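P22 protein (Trypanosoma brucei, PDB 3JV1) is a Mam33-family accessory factor that acts in RNA editing of the cytochrome oxidase subunit II transcript in Trypanosoma brucei. Local coordinates at residues 62-67 / 71-76; 94-99 / 156-161. All coordinates share one frame; numbering follows the deposited sequence.

Interaction 1 of 2, residues 62-67 / 71-76; sequences GEDRSN and TRTLDV
Gly62 and Thr73 face each other as an antiparallel hydrogen-bonded pair, followed toward the turn by Glu63 and Arg72 as a non-hydrogen-bonded pair whose CA atoms lie 4.4 Å apart. The main backbone bond runs from Thr73 N to Gly62 O, 2.8 Å long and almost straight at 172°. The return bond, Gly62 N to Thr73 O at 3.3 Å, is weak. One residue past the Glu63-Arg72 pair, Asp64 N reaches Thr71 O at 3.2 Å.

The two carbonyl oxygens that accept the Thr73 and Asp64 N-H groups each receive a CA-H...O contact as well: Arg72 CA lies 3.4 Å from Gly62 O, and Glu63 CA lies 3.5 Å from Thr71 O.

Among side chains, Thr71 OG1 donates to Asp64 OD1 across 2.8 Å, meeting the carboxylate from above its plane. Asp64 can present OD1 because its CG sits between backbone N and carbonyl carbon (chi1 72°). On the sheet face of Thr73, its OG1 is hydrogen-bonded to Thr61 OG1. On the other face Glu63 OE2 and Arg72 NE stay 6.0 Å apart, too far for a salt bridge, and Glu63 instead makes a weak bond to His44.

The contact thus forms the loop end of the hairpin of strands 54-63 and 72-80. Strand 83-92 pairs along the far edge of 72-80, and helix 152-181 lies over the face bearing Arg72 and Leu74, where Arg72 forms a salt bridge with Asp159.

Interaction 2 of 2, residues 94-99 / 156-161; sequences GEFVIN and NFIDQF
Phe96 reaches Ile158 with the far end of its ring. At CB the side chain leaves the strand with CG beside the backbone N and anti to the carbonyl carbon (chi1 -83°), which carries the ring in the direction of the helix. Past CG, CE1 meets Leu74 CD1 at 3.9 Å and Ile158 CD1 at 4.0 Å. At the tip, CZ meets the same Ile158 methyl at 3.7 Å. That methyl lies at the ring edge, near its plane, so this is edge packing and not a CH-pi contact over a face. The two side chains cross at about a right angle, and Ile158 offers CD1 from an extended chain (chi2 176°). Val91, Val150, Leu154 and Ala155 also touch Phe96.

A second, polar approach lies at Gly94, two residues before Phe96. Its CA is 4.5 Å from that of Asn156, while Gly94 O and Asn156 N are 4.0 Å apart; no hydrogen bond links the two segments. The positive phi of Gly94 (65°) lets the chain turn close beside the helix. Asp159 OD2 stands 3.5 Å from Gly94 N and 3.8 Å from Gly94 CA, a proximity without a hydrogen bond; its OD1 is taken by Arg72, which probably fixes the rotation of the carboxylate.

With only 177 Å² buried, the join is small: the Gly94-Phe96 part of the chain is set against one side of the long C-terminal helix. A helix packed over a twisted antiparallel sheet in this way is a feature of the Mam33/p32 fold, which here assembles from three chains.

Overall arrangement
Following the chain from its N terminus, interaction 1 comes first: strand 54-63 ends, a loop follows, and the contact closes it locally as strand 72-80 begins. Strand 83-92 then leads to strand 95-104, outermost within this chain, where interaction 2 opens. That contact closes only after 56 intervening residues, half of them helical, when helix 152-181 returns to the sheet. The two are therefore in series, neither nested nor crossed. In space their centres are about 10 Å apart, and they touch through one polar link, a salt bridge, and through Leu74, which packs on both Ile158 and Phe96. Together they tie the central hairpin, strand 95-104 and the C-terminal helix.

Interaction 1 of 2, residues 62-67 / 71-76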
loop_
_atom_site.group_PDB
_atom_site.type_symbol
_atom_site.label_atom_id
_atom_site.label_comp_id
_atom_site.label_asym_id
_atom_site.label_seq_id
_atom_site.Cartn_x
_atom_site.Cartn_y
_atom_site.Cartn_z
ATOM N N GLY A 62 11.850 3.832 1.594
ATOM C CA GLY A 62 11.813 3.182 0.299
ATOM C C GLY A 62 12.679 3.786 -0.785
ATOM O O GLY A 62 13.460 4.707 -0.544
ATOM N N GLU A 63 12.536 3.226 -1.983
ATOM C CA GLU A 63 13.253 3.652 -3.184
ATOM C C GLU A 63 12.123 3.744 -4.198
ATOM O O GLU A 63 11.242 2.890 -4.202
ATOM C CB GLU A 63 14.256 2.582 -3.614
ATOM C CG GLU A 63 15.209 2.123 -2.516
ATOM C CD GLU A 63 14.504 1.381 -1.388
ATOM O OE1 GLU A 63 13.809 0.382 -1.671
ATOM O OE2 GLU A 63 14.646 1.793 -0.216
ATOM N N ASP A 64 12.130 4.746 -5.069
ATOM C CA ASP A 64 11.003 4.868 -5.986
ATOM C C ASP A 64 11.233 5.235 -7.445
ATOM O O ASP A 64 12.339 5.577 -7.863
ATOM C CB ASP A 64 10.006 5.871 -5.406
ATOM C CG ASP A 64 10.511 7.298 -5.492
ATOM O OD1 ASP A 64 11.684 7.529 -5.123
ATOM O OD2 ASP A 64 9.741 8.184 -5.923
ATOM N N ARG A 65 10.126 5.156 -8.187
ATOM C CA ARG A 65 10.022 5.481 -9.608
ATOM C C ARG A 65 11.133 4.953 -10.503
ATOM O O ARG A 65 12.290 4.889 -10.095
ATOM C CB ARG A 65 9.932 7.001 -9.777
ATOM C CG ARG A 65 9.173 7.448 -11.013
ATOM C CD ARG A 65 7.820 8.028 -10.631
ATOM N NE ARG A 65 7.019 7.103 -9.832
ATOM C CZ ARG A 65 5.849 7.411 -9.275
ATOM N NH1 ARG A 65 5.336 8.626 -9.428
ATOM N NH2 ARG A 65 5.190 6.505 -8.564
ATOM N N SER A 66 10.772 4.571 -11.728
ATOM C CA SER A 66 11.762 4.091 -12.685
ATOM C C SER A 66 12.757 5.242 -12.711
ATOM O O SER A 66 12.355 6.408 -12.682
ATOM C CB SER A 66 11.132 3.898 -14.069
ATOM O OG SER A 66 12.064 3.348 -14.986
ATOM N N ASN A 67 14.048 4.938 -12.761
ATOM C CA ASN A 67 15.018 6.016 -12.723
ATOM C C ASN A 67 16.439 5.618 -13.071
ATOM O O ASN A 67 16.907 4.538 -12.706
ATOM C CB ASN A 67 14.998 6.629 -11.322
ATOM C CG ASN A 67 15.155 5.575 -10.228
ATOM O OD1 ASN A 67 14.644 4.461 -10.349
ATOM N ND2 ASN A 67 15.849 5.927 -9.152
ATOM N N THR A 71 16.718 7.278 -6.374
ATOM C CA THR A 71 16.174 8.231 -5.412
ATOM C C THR A 71 15.543 7.484 -4.238
ATOM O O THR A 71 14.709 6.595 -4.428
ATOM C CB THR A 71 15.113 9.158 -6.059
ATOM O OG1 THR A 71 14.001 8.380 -6.508
ATOM C CG2 THR A 71 15.706 9.899 -7.241
ATOM N N ARG A 72 15.950 7.841 -3.025
ATOM C CA ARG A 72 15.432 7.198 -1.821
ATOM C C ARG A 72 14.464 8.094 -1.052
ATOM O O ARG A 72 14.604 9.315 -1.044
ATOM C CB ARG A 72 16.588 6.807 -0.901
ATOM C CG ARG A 72 17.617 5.893 -1.547
ATOM C CD ARG A 72 18.813 5.656 -0.639
ATOM N NE ARG A 72 19.776 4.726 -1.230
ATOM C CZ ARG A 72 20.385 4.918 -2.396
ATOM N NH1 ARG A 72 20.133 6.008 -3.108
ATOM N NH2 ARG A 72 21.255 4.024 -2.850
ATOM N N THR A 73 13.474 7.483 -0.417
ATOM C CA THR A 73 12.518 8.237 0.371
ATOM C C THR A 73 12.763 7.939 1.842
ATOM O O THR A 73 13.148 6.832 2.212
ATOM C CB THR A 73 11.054 7.867 0.039
ATOM O OG1 THR A 73 10.874 6.455 0.177
ATOM C CG2 THR A 73 10.693 8.293 -1.378
ATOM N N LEU A 74 12.553 8.942 2.676
ATOM C CA LEU A 74 12.731 8.774 4.103
ATOM C C LEU A 74 11.919 9.818 4.836
ATOM O O LEU A 74 11.527 10.827 4.262
ATOM C CB LEU A 74 14.215 8.881 4.478
ATOM C CG LEU A 74 15.048 10.051 3.951
ATOM C CD1 LEU A 74 14.799 11.296 4.778
ATOM C CD2 LEU A 74 16.529 9.681 4.019
ATOM N N ASP A 75 11.644 9.545 6.104
ATOM C CA ASP A 75 10.909 10.463 6.951
ATOM C C ASP A 75 11.890 10.995 7.979
ATOM O O ASP A 75 12.736 10.257 8.485
ATOM C CB ASP A 75 9.787 9.757 7.713
ATOM C CG ASP A 75 8.565 9.499 6.864
ATOM O OD1 ASP A 75 8.451 10.077 5.765
ATOM O OD2 ASP A 75 7.707 8.718 7.316
ATOM N N VAL A 76 11.772 12.276 8.282
ATOM C CA VAL A 76 12.610 12.889 9.285
ATOM C C VAL A 76 11.655 13.394 10.354
ATOM O O VAL A 76 10.806 14.243 10.089
ATOM C CB VAL A 76 13.423 14.056 8.708
ATOM C CG1 VAL A 76 14.004 14.906 9.836
ATOM C CG2 VAL A 76 14.553 13.505 7.851
#

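Interaction 2 of 2, residues 94-99 / 156-161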
loop_
_atom_site.group_PDB
_atom_site.type_symbol
_atom_site.label_atom_id
_atom_site.label_comp_id
_atom_site.label_asym_id
_atom_site.label_seq_id
_atom_site.Cartn_x
_atom_site.Cartn_y
_atom_site.Cartn_z
ATOM N N GLY A 94 22.592 13.562 -3.630
ATOM C CA GLY A 94 23.221 14.134 -2.454
ATOM C C GLY A 94 22.493 15.249 -1.731
ATOM O O GLY A 94 23.032 15.807 -0.775
ATOM N N GLU A 95 21.281 15.584 -2.162
ATOM C CA GLU A 95 20.528 16.645 -1.500
ATOM C C GLU A 95 19.173 16.178 -1.000
ATOM O O GLU A 95 18.561 15.283 -1.579
ATOM C CB GLU A 95 20.305 17.829 -2.441
ATOM C CG GLU A 95 21.565 18.477 -2.972
ATOM C CD GLU A 95 21.288 19.846 -3.562
ATOM O OE1 GLU A 95 20.366 19.960 -4.400
ATOM O OE2 GLU A 95 21.992 20.808 -3.184
ATOM N N PHE A 96 18.705 16.803 0.075
ATOM C CA PHE A 96 17.404 16.482 0.645
ATOM C C PHE A 96 16.336 17.312 -0.050
ATOM O O PHE A 96 16.499 18.511 -0.240
ATOM C CB PHE A 96 17.364 16.801 2.144
ATOM C CG PHE A 96 17.949 15.728 3.019
ATOM C CD1 PHE A 96 17.360 14.468 3.084
ATOM C CD2 PHE A 96 19.082 15.978 3.782
ATOM C CE1 PHE A 96 17.891 13.474 3.896
ATOM C CE2 PHE A 96 19.623 14.986 4.600
ATOM C CZ PHE A 96 19.025 13.732 4.655
ATOM N N VAL A 97 15.248 16.665 -0.441
ATOM C CA VAL A 97 14.146 17.361 -1.070
ATOM C C VAL A 97 12.937 17.163 -0.161
ATOM O O VAL A 97 12.583 16.036 0.174
ATOM C CB VAL A 97 13.831 16.782 -2.457
ATOM C CG1 VAL A 97 12.649 17.507 -3.059
ATOM C CG2 VAL A 97 15.052 16.910 -3.360
ATOM N N ILE A 98 12.318 18.254 0.266
ATOM C CA ILE A 98 11.153 18.139 1.122
ATOM C C ILE A 98 9.925 17.922 0.237
ATOM O O ILE A 98 9.643 18.728 -0.646
ATOM C CB ILE A 98 10.940 19.416 1.957
ATOM C CG1 ILE A 98 12.194 19.726 2.771
ATOM C CG2 ILE A 98 9.753 19.230 2.882
ATOM C CD1 ILE A 98 12.201 21.124 3.343
ATOM N N ASN A 99 9.202 16.834 0.472
ATOM C CA ASN A 99 8.014 16.549 -0.313
ATOM C C ASN A 99 6.764 16.874 0.474
ATOM O O ASN A 99 5.772 17.321 -0.095
ATOM C CB ASN A 99 7.976 15.077 -0.727
ATOM C CG ASN A 99 9.186 14.674 -1.526
ATOM O OD1 ASN A 99 9.570 15.358 -2.479
ATOM N ND2 ASN A 99 9.800 13.558 -1.147
ATOM N N ASN A 156 24.283 12.964 1.743
ATOM C CA ASN A 156 25.407 12.330 1.082
ATOM C C ASN A 156 25.783 11.040 1.806
ATOM O O ASN A 156 26.112 10.039 1.167
ATOM C CB ASN A 156 26.588 13.298 1.063
ATOM C CG ASN A 156 27.603 12.950 0.009
ATOM O OD1 ASN A 156 28.463 12.092 0.209
ATOM N ND2 ASN A 156 27.504 13.610 -1.137
ATOM N N PHE A 157 25.736 11.064 3.137
ATOM C CA PHE A 157 26.052 9.879 3.921
ATOM C C PHE A 157 25.025 8.775 3.685
ATOM O O PHE A 157 25.367 7.602 3.661
ATOM C CB PHE A 157 26.077 10.182 5.417
ATOM C CG PHE A 157 26.125 8.943 6.273
ATOM C CD1 PHE A 157 27.320 8.270 6.479
ATOM C CD2 PHE A 157 24.961 8.419 6.822
ATOM C CE1 PHE A 157 27.356 7.091 7.218
ATOM C CE2 PHE A 157 24.985 7.248 7.556
ATOM C CZ PHE A 157 26.185 6.579 7.757
ATOM N N ILE A 158 23.764 9.158 3.534
ATOM C CA ILE A 158 22.702 8.191 3.305
ATOM C C ILE A 158 22.888 7.401 2.005
ATOM O O ILE A 158 22.663 6.193 1.984
ATOM C CB ILE A 158 21.321 8.892 3.313
ATOM C CG1 ILE A 158 20.962 9.270 4.751
ATOM C CG2 ILE A 158 20.253 7.989 2.708
ATOM C CD1 ILE A 158 19.692 10.051 4.885
ATOM N N ASP A 159 23.286 8.080 0.929
ATOM C CA ASP A 159 23.505 7.404 -0.353
ATOM C C ASP A 159 24.694 6.471 -0.221
ATOM O O ASP A 159 24.625 5.297 -0.587
ATOM C CB ASP A 159 23.797 8.402 -1.480
ATOM C CG ASP A 159 22.559 9.125 -1.965
ATOM O OD1 ASP A 159 21.499 8.474 -2.095
ATOM O OD2 ASP A 159 22.651 10.343 -2.239
ATOM N N GLN A 160 25.793 7.011 0.292
ATOM C CA GLN A 160 27.006 6.228 0.485
ATOM C C GLN A 160 26.774 5.014 1.382
ATOM O O GLN A 160 27.192 3.903 1.047
ATOM C CB GLN A 160 28.112 7.104 1.073
ATOM C CG GLN A 160 28.928 7.858 0.036
ATOM C CD GLN A 160 29.921 8.829 0.663
ATOM O OE1 GLN A 160 30.610 8.499 1.629
ATOM N NE2 GLN A 160 30.005 10.031 0.103
ATOM N N PHE A 161 26.109 5.212 2.517
ATOM C CA PHE A 161 25.857 4.089 3.411
ATOM C C PHE A 161 24.939 3.049 2.760
ATOM O O PHE A 161 25.146 1.853 2.911
ATOM C CB PHE A 161 25.233 4.557 4.730
ATOM C CG PHE A 161 25.323 3.532 5.819
ATOM C CD1 PHE A 161 26.511 3.352 6.519
ATOM C CD2 PHE A 161 24.250 2.698 6.100
ATOM C CE1 PHE A 161 26.631 2.357 7.483
ATOM C CE2 PHE A 161 24.357 1.695 7.060
ATOM C CZ PHE A 161 25.550 1.524 7.753
#